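Local atomic coordinates of uncharacterized protein (Vibrio parahaemolyticus M0605, PDB entry 3X0T), a protein that is probably one component of a plasmid-encoded, pore-forming Pir toxin through which this marine pathogen becomes virulent, and adopts a jelly-roll fold. Residues 60-63 / 64-68. Residues are numbered along the deposited sequence; the frame is centred on the assembly and turned at random.
Sequences PFMA and GGWKV
Met62 to Gly65 form a type II beta turn on the protein surface, in the loop that leads from strand 51-58 into 67-74, an outermost strand of one sheet of the jelly roll. Gly64 occupies the third position of the turn, where its positive phi of 77° suits glycine. Gly65 closes the turn: its N donates to Met62 O over 2.9 Å. Beyond the turn, Trp66 lays one indole face under the end of Met62. The methyl CE sits over the middle of the ring system, 3.5 Å from both CE2 and CD2 of Trp66, a CH-pi contact, while SD lies above the six-membered ring, adding a Met-aromatic contact. Bends at chi2 (-62°) and chi3 (-56°) curl the methionine chain back over the ring. Arg93 makes a cation-pi contact with the same indole, and His91 of strand 91-98 touches both Met62 and Trp66. Lys67, whose backbone pairs with Trp57, folds its side chain back toward the turn, so that NZ donates to Gly65 O at 3.0 Å and more weakly to Ala63 O at 3.3 Å. A water molecule joins the same two carbonyls, donating to Ala63 O at 2.8 Å and to Gly65 O at 2.7 Å.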
loop_
_atom_site.group_PDB
_atom_site.type_symbol
_atom_site.label_atom_id
_atom_site.label_comp_id
_atom_site.label_asym_id
_atom_site.label_seq_id
_atom_site.Cartn_x
_atom_site.Cartn_y
_atom_site.Cartn_z
ATOM N N PRO A 60 18.434 5.778 -3.947
ATOM C CA PRO A 60 18.741 6.151 -5.327
ATOM C C PRO A 60 19.234 4.947 -6.078
ATOM O O PRO A 60 20.024 4.068 -5.569
ATOM C CB PRO A 60 19.863 7.212 -5.194
ATOM C CG PRO A 60 19.479 7.881 -3.868
ATOM C CD PRO A 60 19.095 6.668 -2.962
ATOM N N PHE A 61 18.764 4.804 -7.316
ATOM C CA PHE A 61 19.173 3.727 -8.229
ATOM C C PHE A 61 18.661 2.379 -7.715
ATOM O O PHE A 61 19.094 1.354 -8.259
ATOM C CB PHE A 61 20.704 3.653 -8.511
ATOM C CG PHE A 61 21.192 5.033 -8.900
ATOM C CD1 PHE A 61 20.760 5.675 -10.050
ATOM C CD2 PHE A 61 22.012 5.736 -8.010
ATOM C CE1 PHE A 61 21.191 6.974 -10.402
ATOM C CE2 PHE A 61 22.397 7.049 -8.364
ATOM C CZ PHE A 61 21.973 7.634 -9.514
ATOM N N MET A 62 17.770 2.356 -6.733
ATOM C CA MET A 62 17.301 1.092 -6.159
ATOM C C MET A 62 18.468 0.226 -5.642
ATOM O O MET A 62 18.346 -0.988 -5.572
ATOM C CB MET A 62 16.354 0.350 -7.118
ATOM C CG MET A 62 15.088 1.062 -7.318
ATOM S SD MET A 62 14.075 1.269 -5.822
ATOM C CE MET A 62 13.901 -0.463 -5.268
ATOM N N ALA A 63 19.531 0.875 -5.206
ATOM C CA ALA A 63 20.682 0.062 -4.713
ATOM C C ALA A 63 20.257 -0.728 -3.497
ATOM O O ALA A 63 19.687 -0.181 -2.565
ATOM C CB ALA A 63 21.782 1.100 -4.269
ATOM N N GLY A 64 20.475 -2.031 -3.544
ATOM C CA GLY A 64 20.068 -2.960 -2.493
ATOM C C GLY A 64 18.605 -3.334 -2.461
ATOM O O GLY A 64 18.204 -4.069 -1.581
ATOM N N GLY A 65 17.843 -2.902 -3.454
ATOM C CA GLY A 65 16.455 -3.351 -3.627
ATOM C C GLY A 65 15.507 -2.681 -2.628
ATOM O O GLY A 65 15.850 -1.698 -1.968
ATOM N N TRP A 66 14.303 -3.198 -2.584
ATOM C CA TRP A 66 13.248 -2.602 -1.727
ATOM C C TRP A 66 13.514 -2.923 -0.250
ATOM O O TRP A 66 13.970 -4.032 0.069
ATOM C CB TRP A 66 11.876 -3.171 -2.080
ATOM C CG TRP A 66 11.377 -2.664 -3.407
ATOM C CD1 TRP A 66 11.258 -3.394 -4.584
ATOM C CD2 TRP A 66 10.892 -1.355 -3.702
ATOM N NE1 TRP A 66 10.723 -2.575 -5.562
ATOM C CE2 TRP A 66 10.513 -1.322 -5.056
ATOM C CE3 TRP A 66 10.760 -0.190 -2.914
ATOM C CZ2 TRP A 66 9.980 -0.167 -5.649
ATOM C CZ3 TRP A 66 10.268 0.963 -3.525
ATOM C CH2 TRP A 66 9.859 0.973 -4.886
ATOM N N LYS A 67 13.173 -1.985 0.615
ATOM C CA LYS A 67 13.266 -2.163 2.067
ATOM C C LYS A 67 11.915 -1.944 2.679
ATOM O O LYS A 67 11.106 -1.184 2.144
ATOM C CB LYS A 67 14.254 -1.139 2.676
ATOM C CG LYS A 67 15.677 -1.269 2.209
ATOM C CD LYS A 67 15.951 -0.197 1.077
ATOM C CE LYS A 67 17.435 -0.089 0.670
ATOM N NZ LYS A 67 17.982 -1.307 0.053
ATOM N N VAL A 68 11.607 -2.601 3.790
ATOM C CA VAL A 68 10.353 -2.504 4.455
ATOM C C VAL A 68 10.362 -1.406 5.541
ATOM O O VAL A 68 11.155 -1.490 6.476
ATOM C CB VAL A 68 9.913 -3.862 5.045
ATOM C CG1 VAL A 68 8.553 -3.709 5.758
ATOM C CG2 VAL A 68 9.946 -4.950 4.015
HETATM O O HOH W 1 17.056 0.615 -2.801
#